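Long-range contacts in thiaminase-I (Naegleria gruberi, PDB 4HCW), which belongs to a thiaminase family of enzymes whose two-lobed fold resembles that of the periplasmic binding proteins: residues A[9-14]-A[63-68]; A[15-20]-A[28-33]; A[35-40]-A[290-295]; A[249-254]-A[324-329]; A[255-260]-A[332-337]. One frame throughout, in Å; residues are numbered along the deposited sequence.

Interaction 1 (A[9-14]-A[63-68]); sequences LTVGLF and PDVFST
Val-65 lays its CG1 methyl against CG2 of Val-11, 3.6 Å away, the side chains lying side by side and pointing the same way. A chi1 of 33° puts CG1 of Val-65 between its own backbone N and carbonyl carbon, where it also nears Leu-9, which crosses it at about a right angle. Leu-9 and Val-65 are buried under helix 275-288, a natural place for branched aliphatic groups. The strands run parallel, only 6° apart, and strand 44-50 flanks strand 8-13, also parallel, as in the alpha/beta lobes of periplasmic binding proteins. Gly-12 is gripped at both polar backbone atoms: its N donates to O of Val-65 at 2.7 Å, and its O accepts from N of Ser-67 at 2.7 Å. Its CA lies 4.1 Å from CA of Phe-66, with Pro-63 beside it, so a residue without a side chain fits. Thr-10 and Asp-64 are joined by two good bonds and a weak third. Thr-10 N donates almost straight (175°) to OD2 of Asp-64, 3.1 Å away on the anti side of the carboxylate, while Thr-10 OG1 accepts from Asp-64 N at 3.0 Å and bonds weakly to OD2. Lys-275 salt-bridges OD2. Ser-67 sends OG to Gln-116.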
# COMPACT_ATOMS: atom_id res chain seq x y z
N LEU A 9 7.76 25.75 -2.30
CA LEU A 9 6.78 24.68 -2.51
C LEU A 9 6.90 23.61 -1.43
O LEU A 9 7.95 22.98 -1.28
CB LEU A 9 6.97 24.05 -3.89
CG LEU A 9 5.95 22.99 -4.31
CD1 LEU A 9 4.59 23.62 -4.57
CD2 LEU A 9 6.43 22.22 -5.53
N THR A 10 5.83 23.41 -0.67
CA THR A 10 5.81 22.39 0.38
C THR A 10 5.36 21.04 -0.17
O THR A 10 4.30 20.92 -0.77
CB THR A 10 4.90 22.80 1.55
OG1 THR A 10 3.58 23.08 1.06
CG2 THR A 10 5.45 24.03 2.25
N VAL A 11 6.19 20.02 0.05
CA VAL A 11 5.88 18.67 -0.42
C VAL A 11 5.74 17.69 0.74
O VAL A 11 6.66 17.54 1.55
CB VAL A 11 6.95 18.15 -1.40
CG1 VAL A 11 6.60 16.75 -1.88
CG2 VAL A 11 7.10 19.10 -2.57
N GLY A 12 4.59 17.03 0.82
CA GLY A 12 4.35 16.04 1.85
C GLY A 12 4.58 14.62 1.36
O GLY A 12 3.74 14.06 0.66
N LEU A 13 5.73 14.05 1.72
CA LEU A 13 6.10 12.72 1.27
C LEU A 13 5.50 11.61 2.12
O LEU A 13 5.27 11.79 3.32
CB LEU A 13 7.63 12.58 1.24
CG LEU A 13 8.38 13.48 0.26
CD1 LEU A 13 9.88 13.20 0.33
CD2 LEU A 13 7.86 13.28 -1.15
N PHE A 14 5.24 10.47 1.50
CA PHE A 14 4.76 9.28 2.20
C PHE A 14 5.87 8.75 3.09
O PHE A 14 6.90 8.28 2.60
CB PHE A 14 4.32 8.22 1.19
CG PHE A 14 3.68 7.01 1.82
CD1 PHE A 14 2.37 7.06 2.26
CD2 PHE A 14 4.39 5.83 1.95
CE1 PHE A 14 1.77 5.95 2.83
CE2 PHE A 14 3.80 4.72 2.52
CZ PHE A 14 2.49 4.78 2.96
N PRO A 63 -0.70 20.21 2.62
CA PRO A 63 0.38 21.02 2.04
C PRO A 63 0.08 21.35 0.58
O PRO A 63 -1.01 21.05 0.09
CB PRO A 63 1.60 20.10 2.12
CG PRO A 63 1.21 19.01 3.09
CD PRO A 63 -0.26 18.84 2.91
N ASP A 64 1.04 21.97 -0.11
CA ASP A 64 0.89 22.29 -1.53
C ASP A 64 0.71 21.02 -2.35
O ASP A 64 -0.23 20.90 -3.14
CB ASP A 64 2.09 23.08 -2.04
CG ASP A 64 2.15 24.49 -1.49
OD1 ASP A 64 1.07 25.09 -1.30
OD2 ASP A 64 3.27 24.99 -1.24
N VAL A 65 1.62 20.07 -2.15
CA VAL A 65 1.53 18.77 -2.79
C VAL A 65 1.85 17.68 -1.77
O VAL A 65 2.85 17.76 -1.06
CB VAL A 65 2.48 18.67 -4.01
CG1 VAL A 65 3.73 19.49 -3.78
CG2 VAL A 65 2.81 17.22 -4.33
N PHE A 66 0.99 16.67 -1.70
CA PHE A 66 1.11 15.64 -0.68
C PHE A 66 0.89 14.24 -1.24
O PHE A 66 0.21 14.06 -2.25
CB PHE A 66 0.10 15.90 0.45
CG PHE A 66 -1.31 16.08 -0.03
CD1 PHE A 66 -2.14 14.98 -0.19
CD2 PHE A 66 -1.80 17.34 -0.32
CE1 PHE A 66 -3.44 15.14 -0.64
CE2 PHE A 66 -3.10 17.50 -0.77
CZ PHE A 66 -3.92 16.40 -0.92
N SER A 67 1.47 13.25 -0.58
CA SER A 67 1.25 11.85 -0.94
C SER A 67 0.36 11.19 0.11
O SER A 67 0.69 11.15 1.29
CB SER A 67 2.58 11.10 -1.04
OG SER A 67 2.37 9.75 -1.43
N THR A 68 -0.79 10.68 -0.34
CA THR A 68 -1.74 10.06 0.57
C THR A 68 -2.19 8.69 0.08
O THR A 68 -2.17 8.42 -1.12
CB THR A 68 -2.99 10.94 0.77
OG1 THR A 68 -3.96 10.22 1.55
CG2 THR A 68 -3.60 11.30 -0.57

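Interaction 2 (A[15-20]-A[28-33]); sequences PYLPSW and KLINLI
The indole of Trp-20 meets Leu-29 at its edge, CD1 of the leucine lying near the ring plane 3.6 Å from CH2 of Trp-20. Farther along the helix, Leu-32 comes to the same ring at a slant. The pyrrolidine of Pro-18 takes the other branch of Leu-29, CG of the proline sitting 3.8 Å from CD2. A chi1 of -178° swings CG of Leu-29 away from its own N, and the forked leucine suits its place by serving proline with one methyl and indole with the other. Leu-17 crosses Ile-30 and Ile-33 at about right angles, its CD1 lying 3.8 Å from CD1 of Ile-30 and 3.7 Å from CD1 of Ile-33. The chain folds back as a beta hairpin, strands 19-21 and 26-28, in which Ser-19 and Lys-28 form a non-hydrogen-bonded pair; Lys-28 then occupies the N-cap of helix 29-34. Pro-18 O accepts from Leu-29 N at 3.2 Å, in the carbonyl plane. One hydrogen bond thus supplies an acceptor to the first turn of the helix, while aliphatic and ring carbons make up most of the rest.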
# COMPACT_ATOMS: atom_id res chain seq x y z
N PRO A 15 5.67 8.82 4.42
CA PRO A 15 6.73 8.55 5.40
C PRO A 15 6.90 7.07 5.74
O PRO A 15 7.87 6.71 6.41
CB PRO A 15 6.25 9.31 6.63
CG PRO A 15 4.76 9.21 6.55
CD PRO A 15 4.41 9.21 5.07
N TYR A 16 5.98 6.23 5.28
CA TYR A 16 6.01 4.82 5.65
C TYR A 16 6.76 3.95 4.63
O TYR A 16 6.17 3.08 3.99
CB TYR A 16 4.60 4.30 5.89
CG TYR A 16 3.90 5.02 7.03
CD1 TYR A 16 4.08 4.61 8.34
CD2 TYR A 16 3.07 6.10 6.78
CE1 TYR A 16 3.45 5.27 9.38
CE2 TYR A 16 2.44 6.76 7.82
CZ TYR A 16 2.63 6.34 9.11
OH TYR A 16 2.00 6.99 10.15
N LEU A 17 8.05 4.22 4.50
CA LEU A 17 8.94 3.41 3.67
C LEU A 17 9.76 2.51 4.59
O LEU A 17 9.88 2.79 5.78
CB LEU A 17 9.85 4.32 2.84
CG LEU A 17 9.16 5.18 1.78
CD1 LEU A 17 10.18 5.93 0.94
CD2 LEU A 17 8.27 4.32 0.90
N PRO A 18 10.32 1.41 4.05
CA PRO A 18 11.06 0.47 4.89
C PRO A 18 12.29 1.08 5.55
O PRO A 18 12.73 2.17 5.17
CB PRO A 18 11.49 -0.62 3.90
CG PRO A 18 11.44 0.04 2.56
CD PRO A 18 10.27 0.97 2.64
N SER A 19 12.84 0.38 6.54
CA SER A 19 14.06 0.82 7.20
C SER A 19 14.95 -0.39 7.50
O SER A 19 14.49 -1.53 7.46
CB SER A 19 13.75 1.58 8.49
OG SER A 19 13.22 0.71 9.48
N TRP A 20 16.22 -0.12 7.79
CA TRP A 20 17.17 -1.19 8.10
C TRP A 20 17.71 -1.03 9.52
O TRP A 20 17.63 0.05 10.10
CB TRP A 20 18.32 -1.20 7.10
CG TRP A 20 17.90 -1.58 5.71
CD1 TRP A 20 17.87 -2.83 5.18
CD2 TRP A 20 17.43 -0.70 4.68
NE1 TRP A 20 17.42 -2.79 3.88
CE2 TRP A 20 17.15 -1.49 3.55
CE3 TRP A 20 17.24 0.69 4.61
CZ2 TRP A 20 16.68 -0.94 2.36
CZ3 TRP A 20 16.77 1.22 3.42
CH2 TRP A 20 16.49 0.41 2.32
N LYS A 28 16.64 4.83 7.59
CA LYS A 28 15.35 4.97 6.91
C LYS A 28 15.53 5.23 5.43
O LYS A 28 16.33 6.09 5.03
CB LYS A 28 14.54 6.11 7.54
CG LYS A 28 14.01 5.81 8.93
CD LYS A 28 14.25 6.97 9.88
CE LYS A 28 13.07 7.21 10.80
NZ LYS A 28 11.89 7.74 10.05
N LEU A 29 14.80 4.49 4.60
CA LEU A 29 14.86 4.66 3.16
C LEU A 29 14.35 6.04 2.75
O LEU A 29 14.79 6.61 1.75
CB LEU A 29 14.05 3.57 2.45
CG LEU A 29 14.07 3.60 0.92
CD1 LEU A 29 15.47 3.30 0.40
CD2 LEU A 29 13.06 2.63 0.34
N ILE A 30 13.42 6.57 3.53
CA ILE A 30 12.84 7.88 3.26
C ILE A 30 13.90 8.98 3.35
O ILE A 30 13.82 10.00 2.67
CB ILE A 30 11.65 8.19 4.19
CG1 ILE A 30 10.93 9.47 3.75
CG2 ILE A 30 12.10 8.29 5.65
CD1 ILE A 30 10.40 9.42 2.34
N ASN A 31 14.91 8.76 4.20
CA ASN A 31 16.01 9.71 4.34
C ASN A 31 16.97 9.65 3.16
O ASN A 31 17.50 10.67 2.72
CB ASN A 31 16.76 9.48 5.65
CG ASN A 31 15.94 9.87 6.87
OD1 ASN A 31 15.05 10.72 6.78
ND2 ASN A 31 16.24 9.25 8.00
N LEU A 32 17.19 8.44 2.65
CA LEU A 32 18.06 8.25 1.49
C LEU A 32 17.45 8.92 0.26
O LEU A 32 18.16 9.54 -0.53
CB LEU A 32 18.29 6.76 1.22
CG LEU A 32 19.04 5.98 2.30
CD1 LEU A 32 19.32 4.56 1.84
CD2 LEU A 32 20.33 6.69 2.69
N ILE A 33 16.14 8.78 0.10
CA ILE A 33 15.44 9.39 -1.02
C ILE A 33 15.39 10.91 -0.89
O ILE A 33 15.59 11.63 -1.87
CB ILE A 33 14.00 8.84 -1.16
CG1 ILE A 33 14.04 7.34 -1.45
CG2 ILE A 33 13.24 9.57 -2.25
CD1 ILE A 33 12.68 6.72 -1.67

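Interaction 3 (A[35-40]-A[290-295]); sequences DVLPTQ and TLVLDL
Val-36 packs on the first turns of helix 290-298, in a plain apolar contact between that helix and the loop that leads from helix 29-34 to strand 40-41. The contacts across the segments are all aliphatic. Val-36 straddles two leucines one helical turn apart: CG1 lies 3.6 Å from CD2 of Leu-291, and CG2 lies 3.8 Å from CD1 of Leu-295. A beta-branched residue suits this place because its two methyls diverge directly at CB; the rotation about CA-CB (chi1 174°) directs each at a different leucine. Leu-37 continues the layer inward, crossing Val-292 at about a right angle and resting also on Asn-285 and Leu-286 of helix 275-288. Polar bonds, by contrast, stay within each partner or go elsewhere, and none spans the two segments. In the helix, Asp-294 N donates to Thr-290 O at 2.8 Å and Leu-295 N to Leu-291 O at 3.0 Å. Asn-289 OD1 takes the N-H of Leu-291, near the start of the helix, and Asp-294 turns its OD1 to His-311. At the buried end of the contact, CD2 of Leu-37 lies 4.1 Å from CG2 of Val-292.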
# COMPACT_ATOMS: atom_id res chain seq x y z
N ASP A 35 17.53 12.85 0.46
CA ASP A 35 18.84 13.43 0.19
C ASP A 35 19.17 13.47 -1.30
O ASP A 35 20.20 14.01 -1.70
CB ASP A 35 19.93 12.67 0.96
CG ASP A 35 19.78 12.80 2.47
OD1 ASP A 35 19.23 13.82 2.93
OD2 ASP A 35 20.22 11.88 3.19
N VAL A 36 18.29 12.89 -2.11
CA VAL A 36 18.49 12.84 -3.56
C VAL A 36 17.64 13.89 -4.27
O VAL A 36 18.02 14.43 -5.31
CB VAL A 36 18.17 11.43 -4.11
CG1 VAL A 36 18.25 11.41 -5.63
CG2 VAL A 36 19.12 10.40 -3.52
N LEU A 37 16.48 14.19 -3.68
CA LEU A 37 15.55 15.15 -4.26
C LEU A 37 16.13 16.57 -4.28
O LEU A 37 16.79 16.99 -3.33
CB LEU A 37 14.23 15.13 -3.50
CG LEU A 37 13.60 13.75 -3.33
CD1 LEU A 37 12.28 13.84 -2.58
CD2 LEU A 37 13.43 13.07 -4.67
N PRO A 38 15.88 17.31 -5.37
CA PRO A 38 16.36 18.68 -5.54
C PRO A 38 15.56 19.68 -4.71
O PRO A 38 14.33 19.58 -4.63
CB PRO A 38 16.13 18.95 -7.03
CG PRO A 38 14.97 18.08 -7.38
CD PRO A 38 15.13 16.84 -6.55
N THR A 39 16.25 20.63 -4.10
CA THR A 39 15.60 21.64 -3.26
C THR A 39 15.44 22.97 -3.98
O THR A 39 15.11 23.99 -3.37
CB THR A 39 16.37 21.86 -1.95
OG1 THR A 39 17.76 22.10 -2.24
CG2 THR A 39 16.27 20.63 -1.05
N GLN A 40 15.68 22.96 -5.29
CA GLN A 40 15.56 24.17 -6.10
C GLN A 40 15.13 23.83 -7.52
O GLN A 40 15.95 23.41 -8.34
CB GLN A 40 16.89 24.93 -6.12
N THR A 290 15.48 7.69 -12.20
CA THR A 290 16.01 6.33 -12.12
C THR A 290 16.74 6.06 -10.80
O THR A 290 16.76 4.93 -10.33
CB THR A 290 16.95 6.01 -13.29
OG1 THR A 290 18.05 6.93 -13.29
CG2 THR A 290 16.20 6.12 -14.61
N LEU A 291 17.33 7.10 -10.22
CA LEU A 291 18.03 6.95 -8.95
C LEU A 291 17.04 6.72 -7.81
O LEU A 291 17.30 5.92 -6.91
CB LEU A 291 18.91 8.16 -8.66
CG LEU A 291 19.74 8.09 -7.38
CD1 LEU A 291 20.54 6.80 -7.32
CD2 LEU A 291 20.67 9.29 -7.27
N VAL A 292 15.92 7.43 -7.86
CA VAL A 292 14.87 7.24 -6.86
C VAL A 292 14.25 5.86 -7.02
O VAL A 292 14.01 5.16 -6.04
CB VAL A 292 13.77 8.32 -6.99
CG1 VAL A 292 12.66 8.06 -5.99
CG2 VAL A 292 14.37 9.70 -6.79
N LEU A 293 14.01 5.46 -8.27
CA LEU A 293 13.46 4.15 -8.56
C LEU A 293 14.39 3.04 -8.09
O LEU A 293 13.94 2.04 -7.52
CB LEU A 293 13.18 4.00 -10.06
CG LEU A 293 12.10 4.90 -10.66
CD1 LEU A 293 11.90 4.59 -12.14
CD2 LEU A 293 10.79 4.76 -9.90
N ASP A 294 15.69 3.21 -8.33
CA ASP A 294 16.67 2.22 -7.92
C ASP A 294 16.74 2.10 -6.40
O ASP A 294 16.90 1.00 -5.86
CB ASP A 294 18.06 2.55 -8.49
CG ASP A 294 18.16 2.29 -9.98
OD1 ASP A 294 17.48 1.37 -10.47
OD2 ASP A 294 18.91 3.02 -10.66
N LEU A 295 16.61 3.23 -5.71
CA LEU A 295 16.60 3.24 -4.26
C LEU A 295 15.34 2.57 -3.71
O LEU A 295 15.39 1.88 -2.70
CB LEU A 295 16.71 4.68 -3.73
CG LEU A 295 18.08 5.33 -3.83
CD1 LEU A 295 17.99 6.81 -3.51
CD2 LEU A 295 19.07 4.65 -2.91

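Interaction 4 (A[249-254]-A[324-329]); sequences VQLIGT and QQFDAK
Leu-251 fits between Gln-325, Phe-326 and Lys-329 where the end of helix 317-328 packs on the chain that leaves strand 248-250, a short strand of the mixed sheet. Its CB starts against the aliphatic part of the glutamine, 3.5 Å from CG of Gln-325, the two side chains sliding past each other in opposite directions. CG of Leu-251 remains beside that methylene and comes within 4.0 Å of CE1 of Phe-326. At the tip, CD1 reaches the phenyl ring obliquely, 3.5 Å from CD1 of Phe-326, and CD2 also nears CE1. A leucine suits a site that is apolar toward its fork, where the phenyl ring lies, and Phe-122 of strand 110-125 touches it as well.

Both polar backbone atoms of Leu-251 find a partner, one of them weakly. Gln-325, bent at chi2 (81°), brings OE1 to a weak bond with Leu-251 N, 3.3 Å long. Lys-329, the first residue to leave the helix, stretches beyond CG with chi2 to chi4 near 180°, a reach that suits lysine. Its positive charge near the helix C-terminus is probably favourable. NZ donates to OE1 of Gln-325 at 3.2 Å, so the amide oxygen serves two donors. NZ of Lys-329 meets O of Leu-251 at 2.7 Å, in the carbonyl plane and on a lone pair.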
# COMPACT_ATOMS: atom_id res chain seq x y z
N VAL A 249 6.38 -15.01 -4.79
CA VAL A 249 5.47 -13.98 -4.29
C VAL A 249 4.30 -13.79 -5.25
O VAL A 249 4.50 -13.69 -6.47
CB VAL A 249 6.21 -12.64 -4.05
CG1 VAL A 249 7.02 -12.24 -5.28
CG2 VAL A 249 5.24 -11.55 -3.66
N GLN A 250 3.09 -13.76 -4.72
CA GLN A 250 1.89 -13.67 -5.55
C GLN A 250 0.81 -12.78 -4.95
O GLN A 250 0.84 -12.46 -3.76
CB GLN A 250 1.32 -15.07 -5.80
CG GLN A 250 0.92 -15.80 -4.53
CD GLN A 250 0.12 -17.06 -4.81
OE1 GLN A 250 0.26 -18.07 -4.12
NE2 GLN A 250 -0.74 -17.00 -5.82
N LEU A 251 -0.15 -12.40 -5.79
CA LEU A 251 -1.32 -11.66 -5.34
C LEU A 251 -2.38 -12.62 -4.82
O LEU A 251 -2.95 -13.40 -5.59
CB LEU A 251 -1.92 -10.85 -6.49
CG LEU A 251 -1.44 -9.42 -6.70
CD1 LEU A 251 -2.16 -8.81 -7.89
CD2 LEU A 251 -1.69 -8.60 -5.44
N ILE A 252 -2.63 -12.58 -3.52
CA ILE A 252 -3.68 -13.39 -2.94
C ILE A 252 -4.69 -12.53 -2.20
O ILE A 252 -4.34 -11.71 -1.35
CB ILE A 252 -3.12 -14.45 -1.97
CG1 ILE A 252 -2.08 -13.82 -1.04
CG2 ILE A 252 -2.51 -15.60 -2.74
CD1 ILE A 252 -2.07 -14.42 0.34
N GLY A 253 -5.96 -12.70 -2.54
CA GLY A 253 -7.03 -12.05 -1.81
C GLY A 253 -7.28 -12.80 -0.53
O GLY A 253 -7.03 -14.01 -0.46
N THR A 254 -7.75 -12.10 0.50
CA THR A 254 -8.12 -12.76 1.75
C THR A 254 -9.29 -13.69 1.48
O THR A 254 -9.48 -14.70 2.16
CB THR A 254 -8.46 -11.73 2.84
OG1 THR A 254 -8.99 -12.41 3.99
CG2 THR A 254 -9.48 -10.74 2.34
N GLN A 324 4.08 -9.68 -13.73
CA GLN A 324 3.26 -10.71 -14.35
C GLN A 324 1.94 -10.84 -13.59
O GLN A 324 0.89 -11.08 -14.18
CB GLN A 324 4.00 -12.05 -14.38
CG GLN A 324 3.21 -13.21 -14.97
CD GLN A 324 2.42 -13.97 -13.93
OE1 GLN A 324 2.62 -13.80 -12.72
NE2 GLN A 324 1.50 -14.82 -14.38
N GLN A 325 2.02 -10.69 -12.27
CA GLN A 325 0.86 -10.83 -11.40
C GLN A 325 -0.15 -9.72 -11.64
O GLN A 325 -1.35 -9.97 -11.78
CB GLN A 325 1.30 -10.82 -9.94
CG GLN A 325 0.43 -11.66 -9.02
CD GLN A 325 0.79 -13.14 -9.08
OE1 GLN A 325 0.03 -13.99 -8.63
NE2 GLN A 325 1.96 -13.44 -9.63
N PHE A 326 0.33 -8.48 -11.70
CA PHE A 326 -0.53 -7.32 -11.89
C PHE A 326 -1.19 -7.30 -13.27
O PHE A 326 -2.27 -6.74 -13.44
CB PHE A 326 0.25 -6.02 -11.66
CG PHE A 326 0.60 -5.77 -10.22
CD1 PHE A 326 -0.25 -6.16 -9.21
CD2 PHE A 326 1.79 -5.13 -9.89
CE1 PHE A 326 0.06 -5.93 -7.88
CE2 PHE A 326 2.11 -4.90 -8.56
CZ PHE A 326 1.25 -5.29 -7.56
N ASP A 327 -0.53 -7.92 -14.24
CA ASP A 327 -1.05 -7.96 -15.61
C ASP A 327 -2.08 -9.07 -15.80
O ASP A 327 -3.08 -8.89 -16.50
CB ASP A 327 0.09 -8.13 -16.61
CG ASP A 327 0.95 -6.89 -16.73
OD1 ASP A 327 0.41 -5.78 -16.60
OD2 ASP A 327 2.17 -7.03 -16.95
N ALA A 328 -1.84 -10.21 -15.17
CA ALA A 328 -2.73 -11.36 -15.29
C ALA A 328 -4.06 -11.12 -14.57
O ALA A 328 -5.11 -11.52 -15.06
CB ALA A 328 -2.06 -12.61 -14.74
N LYS A 329 -3.99 -10.46 -13.42
CA LYS A 329 -5.17 -10.22 -12.61
C LYS A 329 -5.56 -8.75 -12.62
O LYS A 329 -6.08 -8.22 -11.64
CB LYS A 329 -4.92 -10.68 -11.17
CG LYS A 329 -4.31 -12.06 -11.07
CD LYS A 329 -4.02 -12.46 -9.63
CE LYS A 329 -3.37 -13.83 -9.56
NZ LYS A 329 -3.11 -14.27 -8.16

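Interaction 5 (A[255-260]-A[332-337]); sequences SDKPYV and EVRVLR
Tyr-259 and Arg-334 form a single backbone bridge between two segments whose touching parts run 57° apart, Arg-334 N donating to Pro-258 O at 2.7 Å and Arg-334 O accepting from Val-260 N at 3.0 Å. Over the tyrosine ring lies the arginine's CB, 3.5 Å from the centroid and 12° off the normal, a CH-pi contact; Leu-336 N comes to the ring edge. The flat ring suits this place by offering a broad apolar surface to a methylene. Bent at chi2 (-64°), Arg-334 turns its guanidinium toward Lys-257, whose CG sits 3.8 Å above the centre of that group. NH2 is bonded to Ser-172 O and NH1 to Ser-331 O, which probably fix the plane. Lys-257, bent at chi2 as well, carries NZ to a long salt bridge with Glu-332 OE2, 3.7 Å, and a similarly long one with Asp-256; these carboxylates should ease the nearness of two positive groups. Elsewhere along the bridge Val-260 CG2 packs at 3.6 Å on Val-333 CG1 and also meets Val-335, with Phe-100 against both Val-260 and Val-333. One segment leads into strand 260-267 of the large mixed sheet, the other into strand 335-338, paired in parallel with 176-179: a junction of two sheets, as might be expected where chain segments connect parts of a two-lobed fold.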
# COMPACT_ATOMS: atom_id res chain seq x y z
N SER A 255 -10.08 -13.34 0.46
CA SER A 255 -11.14 -14.18 -0.05
C SER A 255 -11.49 -13.73 -1.46
O SER A 255 -11.83 -12.57 -1.68
CB SER A 255 -12.38 -14.10 0.84
OG SER A 255 -12.91 -12.78 0.85
N ASP A 256 -11.39 -14.66 -2.41
CA ASP A 256 -11.73 -14.39 -3.81
C ASP A 256 -10.88 -13.27 -4.41
O ASP A 256 -9.78 -13.51 -4.90
CB ASP A 256 -13.22 -14.08 -3.95
CG ASP A 256 -13.66 -13.96 -5.40
OD1 ASP A 256 -13.02 -14.59 -6.27
OD2 ASP A 256 -14.64 -13.23 -5.67
N LYS A 257 -11.41 -12.05 -4.37
CA LYS A 257 -10.75 -10.91 -5.01
C LYS A 257 -9.53 -10.41 -4.24
O LYS A 257 -9.56 -10.28 -3.02
CB LYS A 257 -11.75 -9.76 -5.19
CG LYS A 257 -12.27 -9.60 -6.62
CD LYS A 257 -12.92 -10.87 -7.13
CE LYS A 257 -13.43 -10.70 -8.55
NZ LYS A 257 -14.04 -11.95 -9.08
N PRO A 258 -8.43 -10.15 -4.97
CA PRO A 258 -7.20 -9.58 -4.40
C PRO A 258 -7.31 -8.07 -4.21
O PRO A 258 -7.82 -7.36 -5.08
CB PRO A 258 -6.15 -9.90 -5.46
CG PRO A 258 -6.91 -9.94 -6.74
CD PRO A 258 -8.27 -10.49 -6.40
N TYR A 259 -6.83 -7.58 -3.07
CA TYR A 259 -6.87 -6.15 -2.77
C TYR A 259 -5.46 -5.56 -2.71
O TYR A 259 -4.54 -6.18 -2.19
CB TYR A 259 -7.59 -5.91 -1.44
CG TYR A 259 -9.09 -5.85 -1.55
CD1 TYR A 259 -9.84 -7.01 -1.74
CD2 TYR A 259 -9.77 -4.65 -1.47
CE1 TYR A 259 -11.22 -6.97 -1.84
CE2 TYR A 259 -11.15 -4.59 -1.57
CZ TYR A 259 -11.87 -5.76 -1.76
OH TYR A 259 -13.24 -5.70 -1.86
N VAL A 260 -5.32 -4.35 -3.26
CA VAL A 260 -4.05 -3.63 -3.19
C VAL A 260 -4.24 -2.22 -2.66
O VAL A 260 -5.35 -1.68 -2.70
CB VAL A 260 -3.35 -3.54 -4.57
CG1 VAL A 260 -3.18 -4.92 -5.18
CG2 VAL A 260 -4.13 -2.62 -5.50
N GLU A 332 -9.18 -8.27 -11.80
CA GLU A 332 -9.67 -8.87 -10.56
C GLU A 332 -9.24 -8.11 -9.32
O GLU A 332 -9.78 -8.32 -8.23
CB GLU A 332 -9.23 -10.34 -10.47
CG GLU A 332 -9.47 -11.16 -11.74
CD GLU A 332 -10.91 -11.60 -11.91
OE1 GLU A 332 -11.13 -12.80 -12.18
OE2 GLU A 332 -11.83 -10.76 -11.78
N VAL A 333 -8.26 -7.22 -9.47
CA VAL A 333 -7.73 -6.46 -8.34
C VAL A 333 -8.71 -5.40 -7.85
O VAL A 333 -9.28 -4.64 -8.64
CB VAL A 333 -6.38 -5.81 -8.69
CG1 VAL A 333 -5.98 -4.81 -7.63
CG2 VAL A 333 -5.30 -6.86 -8.86
N ARG A 334 -8.92 -5.37 -6.54
CA ARG A 334 -9.83 -4.41 -5.92
C ARG A 334 -9.08 -3.42 -5.03
O ARG A 334 -7.99 -3.70 -4.55
CB ARG A 334 -10.89 -5.14 -5.08
CG ARG A 334 -11.81 -6.04 -5.89
CD ARG A 334 -12.65 -5.22 -6.85
NE ARG A 334 -13.59 -6.04 -7.60
CZ ARG A 334 -13.33 -6.58 -8.79
NH1 ARG A 334 -12.16 -6.38 -9.37
NH2 ARG A 334 -14.26 -7.31 -9.40
N VAL A 335 -9.68 -2.24 -4.84
CA VAL A 335 -9.09 -1.22 -3.98
C VAL A 335 -10.13 -0.66 -3.01
O VAL A 335 -11.12 -0.06 -3.42
CB VAL A 335 -8.51 -0.05 -4.80
CG1 VAL A 335 -8.02 1.06 -3.88
CG2 VAL A 335 -7.39 -0.54 -5.70
N LEU A 336 -9.90 -0.87 -1.72
CA LEU A 336 -10.82 -0.40 -0.69
C LEU A 336 -10.62 1.08 -0.39
O LEU A 336 -9.51 1.51 -0.08
CB LEU A 336 -10.65 -1.23 0.59
CG LEU A 336 -11.59 -0.88 1.75
CD1 LEU A 336 -13.04 -1.06 1.35
CD2 LEU A 336 -11.26 -1.73 2.97
N ARG A 337 -11.69 1.86 -0.51
CA ARG A 337 -11.63 3.29 -0.25
C ARG A 337 -12.78 3.76 0.63
O ARG A 337 -13.81 3.09 0.73
CB ARG A 337 -11.63 4.08 -1.57
CG ARG A 337 -10.50 3.70 -2.52
CD ARG A 337 -10.40 4.69 -3.67
NE ARG A 337 -11.65 4.81 -4.41
CZ ARG A 337 -11.81 5.59 -5.47
NH1 ARG A 337 -12.99 5.64 -6.08
NH2 ARG A 337 -10.80 6.32 -5.92

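In the fold
The five contacts form two clusters. Interactions 1, 2 and 3 touch one another, their centres 13 to 16 Å apart: Leu-13 packs on Leu-37, Phe-14 on Ile-30, and Ile-33 on Val-292. Interactions 4 and 5, with centres 10 Å apart, meet through Leu-251 against Val-333 and Val-260. Between the clusters the centres lie 25 to 31 Å apart, and no atoms touch. Interactions 1 and 4 nevertheless reach the same mixed sheet. Along the chain, interaction 2 falls between the two segments of interaction 1, whereas interaction 3 crosses interactions 1, 4 and 5, returning a late helix to the N-terminal region. Interactions 4 and 5 also interlock, so residues far apart in sequence build each cluster.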